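Local coordinates for putative adhesin (Bacteroides fragilis NCTC 9343, PDB 3PET), which is of unknown function but, as a putative lipoprotein with a right-handed beta-helix fold, probably serves in cell adhesion, at residues I199-S204 with G216-I221; K143-A148 with N165-A170; T109-I114 with C129-V134; H102-L107 with D123-T128; E115-G120 with Q135-G140. All blocks are in the same frame, centred on the assembly; numbering follows the deposited sequence. Where two conformers were deposited one is given.

Contact 1: I199-S204 with G216-I221; sequences IKYKGS and GTIKNI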
# COMPACT_ATOMS: atom_id res chain seq x y z
N ILE A 199 7.63 2.47 13.92
CA ILE A 199 7.30 3.85 14.32
C ILE A 199 8.56 4.46 14.94
O ILE A 199 9.11 3.91 15.91
CB ILE A 199 6.06 3.96 15.24
CG1 ILE A 199 4.79 3.40 14.52
CG2 ILE A 199 5.86 5.41 15.72
CD1 ILE A 199 3.56 3.17 15.39
N LYS A 200 9.05 5.55 14.35
CA LYS A 200 10.23 6.26 14.81
C LYS A 200 9.80 7.65 15.26
O LYS A 200 9.12 8.34 14.52
CB LYS A 200 11.31 6.35 13.71
CG LYS A 200 12.07 5.04 13.48
CD LYS A 200 12.77 5.00 12.13
CE LYS A 200 11.82 4.77 10.96
NZ LYS A 200 12.55 4.67 9.67
N TYR A 201 10.15 8.04 16.49
CA TYR A 201 9.74 9.36 16.94
C TYR A 201 10.91 10.17 17.48
O TYR A 201 11.73 9.66 18.26
CB TYR A 201 8.62 9.27 18.00
CG TYR A 201 9.03 8.58 19.29
CD1 TYR A 201 8.95 7.20 19.43
CD2 TYR A 201 9.45 9.32 20.40
CE1 TYR A 201 9.33 6.56 20.61
CE2 TYR A 201 9.81 8.70 21.59
CZ TYR A 201 9.75 7.32 21.70
OH TYR A 201 10.15 6.72 22.86
N LYS A 202 10.97 11.44 17.08
CA LYS A 202 11.90 12.42 17.61
C LYS A 202 11.28 13.00 18.87
O LYS A 202 10.05 12.87 19.07
CB LYS A 202 12.16 13.55 16.58
CG LYS A 202 12.90 13.14 15.30
CD LYS A 202 13.14 14.37 14.44
CE LYS A 202 13.64 14.05 13.06
NZ LYS A 202 13.68 15.27 12.19
N GLY A 203 12.11 13.62 19.70
CA GLY A 203 11.69 14.31 20.92
C GLY A 203 11.94 13.54 22.20
O GLY A 203 12.39 12.40 22.17
N SER A 204 11.63 14.17 23.34
CA SER A 204 11.75 13.56 24.67
C SER A 204 10.40 13.66 25.39
O SER A 204 10.26 14.42 26.35
CB SER A 204 12.87 14.21 25.48
OG SER A 204 14.10 14.09 24.79
N GLY A 216 8.04 -5.19 13.31
CA GLY A 216 8.70 -3.90 13.36
C GLY A 216 8.85 -3.41 14.78
O GLY A 216 8.40 -4.05 15.72
N THR A 217 9.42 -2.25 14.95
CA THR A 217 9.65 -1.75 16.30
C THR A 217 9.25 -0.28 16.48
O THR A 217 8.79 0.37 15.54
CB THR A 217 11.14 -1.95 16.65
OG1 THR A 217 11.29 -1.78 18.06
CG2 THR A 217 12.06 -1.01 15.86
N ILE A 218 9.39 0.21 17.73
CA ILE A 218 9.13 1.60 18.12
C ILE A 218 10.46 2.09 18.65
O ILE A 218 11.02 1.48 19.55
CB ILE A 218 7.95 1.75 19.12
CG1 ILE A 218 6.64 1.15 18.54
CG2 ILE A 218 7.77 3.24 19.52
CD1 ILE A 218 5.53 0.97 19.51
N LYS A 219 10.98 3.15 18.06
CA LYS A 219 12.30 3.65 18.44
C LYS A 219 12.30 5.18 18.56
O LYS A 219 11.73 5.88 17.73
CB LYS A 219 13.29 3.21 17.36
CG LYS A 219 14.77 3.29 17.71
CD LYS A 219 15.65 3.11 16.46
CE LYS A 219 15.69 1.69 15.93
NZ LYS A 219 16.08 1.64 14.49
N ASN A 220 12.97 5.69 19.60
CA ASN A 220 13.15 7.13 19.78
C ASN A 220 14.41 7.52 18.99
O ASN A 220 15.47 6.92 19.21
CB ASN A 220 13.29 7.45 21.28
CG ASN A 220 13.37 8.92 21.67
OD1 ASN A 220 13.71 9.20 22.81
ND2 ASN A 220 12.83 9.89 20.90
N ILE A 221 14.29 8.47 18.05
CA ILE A 221 15.41 8.86 17.18
C ILE A 221 15.78 10.37 17.35
O ILE A 221 15.11 11.08 18.13
CB ILE A 221 15.10 8.52 15.68
CG1 ILE A 221 13.80 9.21 15.19
CG2 ILE A 221 15.05 7.00 15.46
CD1 ILE A 221 13.80 9.62 13.75
OXT ILE A 221 16.76 10.83 16.72
O HOH W 1 14.75 13.40 19.21
O HOH W 2 14.60 11.31 24.14
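The side-chain amide of Asn220 ties the C-terminal strand to strand 199-202 of the preceding coil: ND2 gives one hydrogen to Tyr201 O at 2.9 Å and the other to Gly203 O at 2.8 Å. Both acceptors lie close to the amide plane, so the two bonds fix the rotation of the group; asparagine suits the place because its amide carries two N-H bonds. Tyr201 O is gripped a second time by Ile221 N, which arrives from the opposite face of the carbonyl plane. Two waters extend the net: one bridges Gly203 N and Ile221 O, the other Ser204 OG and Asn220 OD1. Behind them runs a parallel backbone ladder.

The Tyr201 ring lies beneath Asn220, whose CA sits 3.9 Å from the ring centroid in a CH-pi contact. A chi1 of 64° at Tyr201 swings the ring under the neighbouring strand, where ring and amide planes are only 11° apart. Ile218 CG2 meets the ring edge at CE1, 3.8 Å away. Away from the ring, Ile221 packs on the aliphatic parts of Lys200 and Lys202. Strand 181-185 flanks 199-202 on its other side, strand 188-193 packs on Ile199 and Ile218, and 207-212 on Ile218.

Contact 2: K143-A148 with N165-A170; sequences KLEGTA and NLRANA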
# COMPACT_ATOMS: atom_id res chain seq x y z
N LYS A 143 3.78 13.00 3.41
CA LYS A 143 4.87 13.82 3.93
C LYS A 143 4.30 15.10 4.53
O LYS A 143 3.51 15.79 3.88
CB LYS A 143 5.92 14.12 2.85
CG LYS A 143 7.18 14.79 3.40
CD LYS A 143 8.25 14.90 2.33
CE LYS A 143 9.48 15.64 2.83
NZ LYS A 143 10.40 16.00 1.71
N LEU A 144 4.67 15.39 5.80
CA LEU A 144 4.17 16.52 6.57
C LEU A 144 5.29 17.28 7.26
O LEU A 144 6.14 16.68 7.92
CB LEU A 144 3.18 16.01 7.63
CG LEU A 144 2.01 15.14 7.13
CD1 LEU A 144 1.51 14.23 8.20
CD2 LEU A 144 0.87 16.00 6.57
N GLU A 145 5.26 18.60 7.14
CA GLU A 145 6.21 19.49 7.80
C GLU A 145 5.44 20.68 8.39
O GLU A 145 4.51 21.19 7.77
CB GLU A 145 7.32 19.94 6.83
CG GLU A 145 8.41 20.80 7.47
CD GLU A 145 8.08 22.28 7.59
OE1 GLU A 145 7.35 22.79 6.72
OE2 GLU A 145 8.54 22.94 8.56
N GLY A 146 5.85 21.09 9.59
CA GLY A 146 5.24 22.21 10.28
C GLY A 146 5.01 21.93 11.74
O GLY A 146 5.84 21.30 12.39
N THR A 147 3.90 22.42 12.28
CA THR A 147 3.59 22.23 13.70
C THR A 147 2.13 21.83 13.89
O THR A 147 1.26 22.21 13.10
CB THR A 147 3.92 23.51 14.55
OG1 THR A 147 3.02 24.57 14.21
CG2 THR A 147 5.37 23.98 14.44
N ALA A 148 1.86 21.11 14.96
CA ALA A 148 0.52 20.71 15.37
C ALA A 148 0.48 20.61 16.89
O ALA A 148 1.50 20.30 17.50
CB ALA A 148 0.13 19.39 14.73
N ASN A 165 9.51 16.08 10.53
CA ASN A 165 9.61 17.55 10.58
C ASN A 165 8.26 18.21 10.87
O ASN A 165 8.10 19.42 10.68
CB ASN A 165 10.22 18.10 9.30
CG ASN A 165 11.63 17.61 9.12
OD1 ASN A 165 12.39 17.51 10.07
ND2 ASN A 165 11.97 17.23 7.90
N LEU A 166 7.29 17.41 11.38
CA LEU A 166 6.04 17.91 11.86
C LEU A 166 6.13 17.87 13.38
O LEU A 166 5.97 16.79 13.97
CB LEU A 166 4.81 17.17 11.32
CG LEU A 166 3.49 17.76 11.85
CD1 LEU A 166 2.91 18.80 10.90
CD2 LEU A 166 2.55 16.69 12.19
N ARG A 167 6.48 19.02 14.00
CA ARG A 167 6.64 19.13 15.46
C ARG A 167 5.27 19.18 16.13
O ARG A 167 4.54 20.16 15.95
CB ARG A 167 7.49 20.39 15.83
CG ARG A 167 8.95 20.33 15.39
CD ARG A 167 9.39 21.63 14.72
NE ARG A 167 9.38 21.53 13.26
CZ ARG A 167 9.05 22.53 12.43
NH1 ARG A 167 8.70 23.71 12.91
NH2 ARG A 167 9.06 22.34 11.12
N ALA A 168 4.91 18.13 16.88
CA ALA A 168 3.62 18.06 17.57
C ALA A 168 3.82 17.92 19.07
O ALA A 168 4.81 17.31 19.49
CB ALA A 168 2.80 16.89 17.04
N ASN A 169 2.89 18.44 19.89
CA ASN A 169 3.01 18.25 21.33
C ASN A 169 2.56 16.85 21.71
O ASN A 169 3.26 16.18 22.45
CB ASN A 169 2.24 19.32 22.12
CG ASN A 169 3.00 20.61 22.18
OD1 ASN A 169 4.23 20.64 22.32
ND2 ASN A 169 2.30 21.71 22.08
N ALA A 170 1.43 16.40 21.17
CA ALA A 170 0.87 15.07 21.42
C ALA A 170 0.74 14.32 20.11
O ALA A 170 0.23 14.86 19.12
CB ALA A 170 -0.48 15.18 22.11
O HOH W 3 8.72 15.50 7.76
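Gly146 O receives the backbone N-H of Arg167 at 2.9 Å and also lies over one face of the Arg167 guanidinium, 3.4 Å above its plane. The arginine chain, bent at chi2 and chi3, folds back across the neighbouring coil to reach this position. Its NH2 then meets Glu145 OE2 at the guanidinium edge, 2.7 Å away, in a salt bridge whose hydrogen bond is bent and weak; a weak bond from NH2 to Asn165 O also holds the group. Glu145 OE1 bonds to Ser126 N, so the carboxylate ties three successive coils together.

Gly146 N donates to Asn165 O in a nearly straight bond of 3.0 Å (171°). Glycine suits this protein's corner because its phi of 136° would press a CB against the preceding carbonyl. Ala148 N continues the ladder to Arg167 O. Inward, Leu144 CB touches Leu166 CB at 4.2 Å, and Ala148 CB lies 4.3 Å from Ala168 CB; the small alanines suit the closely stacked interior. One water joins Leu144 O to Asn165 N where the direct ladder gives way. Parallel strands of successive coils, with aliphatic residues stacked inside and polar ones outside, are characteristic of a right-handed beta-helix.

Contact 3: T109-I114 with C129-V134; sequences TDNLDI and CQKLNV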
# COMPACT_ATOMS: atom_id res chain seq x y z
N THR A 109 -4.56 26.47 9.70
CA THR A 109 -5.93 26.03 9.94
C THR A 109 -6.08 25.58 11.39
O THR A 109 -5.07 25.39 12.07
CB THR A 109 -6.27 24.87 8.94
OG1 THR A 109 -7.67 24.57 9.01
CG2 THR A 109 -5.43 23.58 9.18
N ASP A 110 -7.31 25.40 11.87
CA ASP A 110 -7.51 24.88 13.21
C ASP A 110 -7.36 23.34 13.17
O ASP A 110 -6.48 22.79 13.81
CB ASP A 110 -8.87 25.32 13.80
CG ASP A 110 -10.05 25.38 12.82
OD1 ASP A 110 -10.02 24.65 11.79
OD2 ASP A 110 -11.00 26.16 13.09
N ASN A 111 -8.20 22.66 12.38
CA ASN A 111 -8.20 21.20 12.24
C ASN A 111 -8.01 20.81 10.81
O ASN A 111 -8.68 21.36 9.93
CB ASN A 111 -9.53 20.59 12.74
CG ASN A 111 -9.96 21.09 14.09
OD1 ASN A 111 -9.30 20.88 15.10
ND2 ASN A 111 -11.06 21.83 14.13
N LEU A 112 -7.13 19.85 10.55
CA LEU A 112 -6.92 19.34 9.21
C LEU A 112 -7.12 17.84 9.23
O LEU A 112 -6.50 17.15 10.04
CB LEU A 112 -5.54 19.72 8.65
CG LEU A 112 -5.22 19.21 7.23
CD1 LEU A 112 -6.18 19.83 6.16
CD2 LEU A 112 -3.77 19.46 6.88
N ASP A 113 -7.99 17.35 8.34
CA ASP A 113 -8.25 15.93 8.21
C ASP A 113 -7.78 15.47 6.80
O ASP A 113 -8.27 15.96 5.79
CB ASP A 113 -9.75 15.64 8.44
CG ASP A 113 -10.15 14.19 8.52
OD1 ASP A 113 -9.24 13.32 8.64
OD2 ASP A 113 -11.36 13.90 8.50
N ILE A 114 -6.79 14.55 6.77
CA ILE A 114 -6.26 14.01 5.51
C ILE A 114 -6.66 12.55 5.43
O ILE A 114 -6.30 11.75 6.32
CB ILE A 114 -4.73 14.21 5.33
CG1 ILE A 114 -4.33 15.69 5.51
CG2 ILE A 114 -4.26 13.66 3.96
CD1 ILE A 114 -3.00 15.85 6.08
N CYS A 129 -1.26 24.04 12.54
CA CYS A 129 -2.62 23.64 12.90
C CYS A 129 -2.72 23.33 14.38
O CYS A 129 -1.69 23.22 15.05
CB CYS A 129 -3.07 22.45 12.05
SG CYS A 129 -2.21 20.89 12.42
N GLN A 130 -3.96 23.14 14.88
CA GLN A 130 -4.18 22.73 16.26
C GLN A 130 -4.25 21.23 16.28
O GLN A 130 -3.49 20.59 17.00
CB GLN A 130 -5.44 23.38 16.86
CG GLN A 130 -5.41 24.92 16.88
CD GLN A 130 -4.15 25.50 17.50
OE1 GLN A 130 -3.83 25.24 18.67
NE2 GLN A 130 -3.38 26.26 16.72
N LYS A 131 -5.17 20.66 15.48
CA LYS A 131 -5.36 19.22 15.42
C LYS A 131 -5.15 18.72 13.99
O LYS A 131 -5.71 19.28 13.04
CB LYS A 131 -6.75 18.81 15.94
CG LYS A 131 -7.00 19.17 17.40
CD LYS A 131 -8.42 18.86 17.82
CE LYS A 131 -8.69 19.29 19.24
NZ LYS A 131 -10.10 19.06 19.63
N LEU A 132 -4.35 17.67 13.86
CA LEU A 132 -4.08 17.02 12.58
C LEU A 132 -4.50 15.57 12.69
O LEU A 132 -4.12 14.88 13.65
CB LEU A 132 -2.60 17.13 12.16
CG LEU A 132 -2.18 16.27 10.95
CD1 LEU A 132 -2.81 16.76 9.63
CD2 LEU A 132 -0.69 16.19 10.85
N ASN A 133 -5.27 15.12 11.72
CA ASN A 133 -5.71 13.74 11.62
C ASN A 133 -5.35 13.20 10.26
O ASN A 133 -5.80 13.76 9.26
CB ASN A 133 -7.23 13.60 11.90
CG ASN A 133 -7.66 12.15 11.95
OD1 ASN A 133 -7.19 11.38 12.78
ND2 ASN A 133 -8.51 11.72 11.04
N VAL A 134 -4.52 12.15 10.20
CA VAL A 134 -4.09 11.53 8.95
C VAL A 134 -4.53 10.08 8.96
O VAL A 134 -4.15 9.32 9.87
CB VAL A 134 -2.56 11.67 8.68
CG1 VAL A 134 -2.14 10.94 7.40
CG2 VAL A 134 -2.14 13.12 8.61
O HOH W 4 -3.66 27.46 14.28
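Asp113 and Asn133 stand side by side on the outer face of two parallel strands, joined by a hydrogen bond of 3.0 Å from Asn133 ND2 to Asp113 OD1. The donor comes from above the carboxylate plane, while the acceptor lies close to the amide plane of Asn133; the two flat groups are turned 48° apart. Both residues place CG opposite the backbone N (chi1 -172° and -174°), which carries the groups outward in step. An amide is well suited here, since it can donate to the carboxylate, whose OD1 also lies close to the like-charged Glu115 OE2. Along the same face, Asn111 OD1 rests 3.4 Å from Lys131 CB, in one of the two conformers of that lysine.

The face of Leu112, Leu132, Ile114 and Val134 is aliphatic. Leu132 CD1 touches Leu112 CD2 at 4.0 Å. Ile114 has two conformers, and in one of them its CD1 meets both Leu132 CD1, at 3.7 Å, and Val134 CG2. Branched chains stacked on like chains fill the interior.

The backbone sets this register. Leu112 N, Asn133 N and Ile114 N make the regular ladder, the last reaching Asn133 O at 2.8 Å. At its start Asp110 O accepts from both Gln130 N and Lys131 N, and Asp110 OD1 accepts from Asn111 N. Strand 147-155 continues the stack beyond Asn133, while Leu144 and Ile124 cover the inner face from strands 142-145 and 122-128.

Contact 4: H102-L107 with D123-T128; sequences HIENGL and DIQSLT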
# COMPACT_ATOMS: atom_id res chain seq x y z
N HIS A 102 -0.36 18.27 -3.27
CA HIS A 102 0.64 19.18 -2.70
C HIS A 102 0.02 20.39 -2.06
O HIS A 102 -0.99 20.91 -2.55
CB HIS A 102 1.61 19.70 -3.79
CG HIS A 102 2.42 18.66 -4.50
ND1 HIS A 102 3.73 18.39 -4.12
CD2 HIS A 102 2.11 17.92 -5.58
CE1 HIS A 102 4.15 17.44 -4.95
NE2 HIS A 102 3.22 17.15 -5.86
N ILE A 103 0.66 20.85 -0.97
CA ILE A 103 0.47 22.14 -0.28
C ILE A 103 1.91 22.62 -0.14
O ILE A 103 2.58 22.32 0.85
CB ILE A 103 -0.32 22.10 1.05
CG1 ILE A 103 -1.70 21.38 0.91
CG2 ILE A 103 -0.44 23.54 1.62
CD1 ILE A 103 -2.64 21.40 2.26
N GLU A 104 2.44 23.22 -1.22
CA GLU A 104 3.85 23.60 -1.25
C GLU A 104 4.20 24.80 -0.38
O GLU A 104 5.32 24.87 0.12
CB GLU A 104 4.28 23.95 -2.69
CG GLU A 104 4.13 22.84 -3.71
CD GLU A 104 4.68 23.17 -5.09
OE1 GLU A 104 4.24 24.17 -5.70
OE2 GLU A 104 5.53 22.39 -5.57
N ASN A 105 3.29 25.77 -0.25
CA ASN A 105 3.62 27.02 0.41
C ASN A 105 2.81 27.32 1.67
O ASN A 105 2.66 28.48 2.03
CB ASN A 105 3.51 28.17 -0.61
CG ASN A 105 4.58 28.04 -1.66
OD1 ASN A 105 5.78 28.06 -1.37
ND2 ASN A 105 4.16 27.79 -2.88
N GLY A 106 2.40 26.31 2.39
CA GLY A 106 1.75 26.54 3.68
C GLY A 106 0.25 26.48 3.79
O GLY A 106 -0.48 26.71 2.83
N LEU A 107 -0.19 26.17 5.00
CA LEU A 107 -1.59 26.13 5.39
C LEU A 107 -1.68 26.40 6.88
O LEU A 107 -1.04 25.71 7.67
CB LEU A 107 -2.29 24.80 5.03
CG LEU A 107 -3.74 24.62 5.57
CD1 LEU A 107 -4.72 25.66 4.96
CD2 LEU A 107 -4.23 23.19 5.35
N ASP A 123 2.01 15.68 0.07
CA ASP A 123 3.17 16.43 0.54
C ASP A 123 2.71 17.80 1.00
O ASP A 123 2.34 18.62 0.17
CB ASP A 123 4.24 16.52 -0.58
CG ASP A 123 5.60 17.07 -0.16
OD1 ASP A 123 5.68 17.77 0.86
OD2 ASP A 123 6.59 16.82 -0.89
N ILE A 124 2.67 18.01 2.32
CA ILE A 124 2.20 19.26 2.93
C ILE A 124 3.36 19.90 3.65
O ILE A 124 3.95 19.30 4.56
CB ILE A 124 0.96 19.02 3.83
CG1 ILE A 124 -0.22 18.50 2.96
CG2 ILE A 124 0.58 20.29 4.64
CD1 ILE A 124 -1.28 17.87 3.72
N GLN A 125 3.67 21.13 3.24
CA GLN A 125 4.78 21.94 3.74
C GLN A 125 4.26 23.17 4.46
O GLN A 125 3.24 23.74 4.04
CB GLN A 125 5.68 22.36 2.56
CG GLN A 125 6.20 21.17 1.74
CD GLN A 125 6.98 21.57 0.51
OE1 GLN A 125 6.59 21.27 -0.63
NE2 GLN A 125 8.12 22.21 0.71
N SER A 126 4.97 23.59 5.54
CA SER A 126 4.66 24.78 6.35
C SER A 126 3.22 24.72 6.88
O SER A 126 2.44 25.68 6.72
CB SER A 126 4.90 26.07 5.57
OG SER A 126 6.17 26.07 4.96
N LEU A 127 2.87 23.60 7.50
CA LEU A 127 1.55 23.44 8.10
C LEU A 127 1.55 24.04 9.52
O LEU A 127 2.46 23.76 10.30
CB LEU A 127 1.17 21.94 8.13
CG LEU A 127 -0.14 21.56 8.85
CD1 LEU A 127 -1.39 22.17 8.17
CD2 LEU A 127 -0.25 20.05 9.03
N THR A 128 0.54 24.84 9.86
CA THR A 128 0.35 25.34 11.22
C THR A 128 -1.08 24.97 11.59
O THR A 128 -2.01 25.47 10.97
CB THR A 128 0.62 26.86 11.36
OG1 THR A 128 1.91 27.18 10.82
CG2 THR A 128 0.53 27.34 12.79
O HOH W 5 4.32 19.85 -1.76
O HOH W 6 6.62 26.02 2.24
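Successive coils of the right-handed beta-helix stack here through two short parallel ladders, separated by a turn in which the register slips by one residue. In the first, Ile103 N bonds to Asp123 O and Gln125 N to Ile103 O, the latter at 2.9 Å. In the second, Leu107 N reaches Ser126 O from above its carbonyl plane at 3.2 Å, and Thr128 N donates to Leu107 O at 2.8 Å. Between them Gly106 passes close over Ser126, its CA 3.7 Å from Ser126 CB. At phi 101° a CB would be jammed against the preceding carbonyl, so glycine suits the turn.

Ile103 and Ile124 lie side by side and point the same way into the interior. With CG1 beside the backbone N in both (chi1 -52° and -63°), their CG1 atoms meet at 3.8 Å. Leu107 CD2 and Leu127 CD1 repeat this like-on-like packing across the second ladder.

Polar chains take the outside. A water in the plane of the His102 ring lies 2.8 Å from ND1 and donates to Asp123 O, joining the two coils; in one of two conformers Gln125 OE1 accepts from it too. The Gln125 chain passes the backbone of Glu104, its CB 3.5 Å from Glu104 O, and a second water links Glu104 O with Ser126 OG. Strand 31-36 flanks the first coil, where Tyr33 stacks on His102; strand 142-145 follows the second, and strand 111-116 supplies Leu112 and Ile114 to the core.

Contact 5: E115-G120 with Q135-G140; sequences ESKGVG and QSMGVG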
# COMPACT_ATOMS: atom_id res chain seq x y z
N GLU A 115 -7.41 12.20 4.35
CA GLU A 115 -7.86 10.83 4.07
C GLU A 115 -7.33 10.48 2.68
O GLU A 115 -7.84 10.99 1.67
CB GLU A 115 -9.41 10.67 4.17
CG GLU A 115 -10.05 11.17 5.46
CD GLU A 115 -9.96 10.29 6.70
OE1 GLU A 115 -10.34 9.10 6.61
OE2 GLU A 115 -9.56 10.80 7.77
N SER A 116 -6.24 9.70 2.61
CA SER A 116 -5.68 9.31 1.31
C SER A 116 -6.05 7.86 1.02
O SER A 116 -5.71 6.95 1.79
CB SER A 116 -4.18 9.54 1.24
OG SER A 116 -3.49 8.93 2.31
N LYS A 117 -6.83 7.67 -0.05
CA LYS A 117 -7.36 6.37 -0.46
C LYS A 117 -7.07 6.11 -1.93
O LYS A 117 -7.80 5.36 -2.57
CB LYS A 117 -8.89 6.35 -0.21
CG LYS A 117 -9.36 6.87 1.16
CD LYS A 117 -10.64 7.71 1.10
CE LYS A 117 -11.91 6.87 1.06
NZ LYS A 117 -12.27 6.31 2.39
N GLY A 118 -6.07 6.80 -2.48
CA GLY A 118 -5.73 6.64 -3.89
C GLY A 118 -4.31 6.17 -4.11
O GLY A 118 -3.68 5.63 -3.20
N VAL A 119 -3.84 6.32 -5.35
CA VAL A 119 -2.46 5.97 -5.74
C VAL A 119 -1.71 7.28 -5.95
O VAL A 119 -2.01 8.03 -6.88
CB VAL A 119 -2.38 5.05 -6.99
CG1 VAL A 119 -0.93 4.71 -7.34
CG2 VAL A 119 -3.20 3.79 -6.78
N GLY A 120 -0.79 7.58 -5.05
CA GLY A 120 -0.04 8.83 -5.10
C GLY A 120 0.33 9.32 -3.72
O GLY A 120 -0.12 8.76 -2.71
N GLN A 135 -5.28 9.67 7.93
CA GLN A 135 -5.67 8.29 7.72
C GLN A 135 -5.18 7.91 6.34
O GLN A 135 -5.80 8.31 5.34
CB GLN A 135 -7.20 8.10 7.85
CG GLN A 135 -7.76 8.40 9.25
CD GLN A 135 -7.81 7.20 10.15
OE1 GLN A 135 -7.65 6.05 9.72
NE2 GLN A 135 -8.08 7.43 11.42
N SER A 136 -4.01 7.23 6.26
CA SER A 136 -3.48 6.84 4.94
C SER A 136 -3.91 5.43 4.66
O SER A 136 -3.67 4.53 5.47
CB SER A 136 -1.96 7.02 4.85
OG SER A 136 -1.27 6.22 5.80
N MSE A 137 -4.67 5.27 3.58
CA MSE A 137 -5.30 3.99 3.27
C MSE A 137 -5.05 3.50 1.85
O MSE A 137 -5.56 2.45 1.50
CB MSE A 137 -6.82 4.14 3.47
CG MSE A 137 -7.23 4.35 4.92
SE MSE A 137 -9.10 4.86 5.00
CE MSE A 137 -8.85 6.73 4.72
N GLY A 138 -4.28 4.23 1.05
CA GLY A 138 -4.01 3.83 -0.32
C GLY A 138 -2.58 3.42 -0.55
O GLY A 138 -1.95 2.86 0.36
N VAL A 139 -2.06 3.68 -1.75
CA VAL A 139 -0.67 3.37 -2.09
C VAL A 139 0.09 4.68 -2.29
O VAL A 139 -0.18 5.40 -3.25
CB VAL A 139 -0.53 2.43 -3.30
CG1 VAL A 139 0.95 2.19 -3.61
CG2 VAL A 139 -1.24 1.11 -3.04
N GLY A 140 1.02 4.96 -1.39
CA GLY A 140 1.77 6.21 -1.44
C GLY A 140 2.16 6.71 -0.07
O GLY A 140 1.71 6.18 0.97
O HOH W 7 -2.36 6.51 1.07
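Glu115 and Gln135 run side by side on the outer face of the paired strands and point the same way, their carboxylate and amide planes 32° apart. The carboxylate rests on the aliphatic part of Gln135, with Glu115 OE2 3.3 Å from Gln135 CG; the amide leads away from the contact, its OE1 bonded to Lys156 NZ. Glu115 bends at chi2 (-79°), which lays its carboxylate over Gln135. The selenomethionine Met137 crosses Glu115 obliquely and runs alongside Lys117. Its bend at chi3 (-85°) brings the terminal methyl CE to 3.6 Å from Lys117 CG and close to Glu115 OE1, so the long flexible chain covers the methylenes of the lysine.

On the inner face Ser116 OG points over Ser136, 3.4 Å from its CA, and shares a water with Gly138 N. A small hydroxyl fits this buried corner and can reach that water. Backbone bonds join the same residues: Ser116 N donates to Gln135 O, and Met137 N to Ser116 O at 2.7 Å.

Beyond the strands the two turns stack as copies. Val139 N bonds to Gly118 O and Gly120 N to Val139 O, each at 2.9 Å. Glycines let the turns lie this close: a CB on Gly138 would collide with Gly118 O, and one on Gly140 with Gly120 O. Val119 and Val139 project from the turns toward the second subunit, packing on Val196 and Gly159 of that chain. Strand 92-95 with its following loop flanks 115-120, strand 147-155 lies beyond Gln135, and Val142 of strand 142-145 covers both serines.

All five contacts join neighbouring coils of one beta-helix. Contacts 2 to 5 are partly buried; contacts 3 and 4 each pair an aliphatic inner face with a polar outer one. Contacts 3 and 5 share strands 111-116 and 131-136, and Ile114 O to Gln135 N carries the ladder between them. Contact 4 supplies another wall of the same coils, its Ile124 and Leu127 meeting Ile114 and Leu112 of contact 3. Contact 2 extends that core through Leu144 and Leu166, but adds an outer salt bridge. Contact 5 trades aliphatic stacking for serines and glycines, and alone touches the second subunit. Contact 1 is the surface contact, where an asparagine, an aromatic ring and waters finish the C-terminal coil.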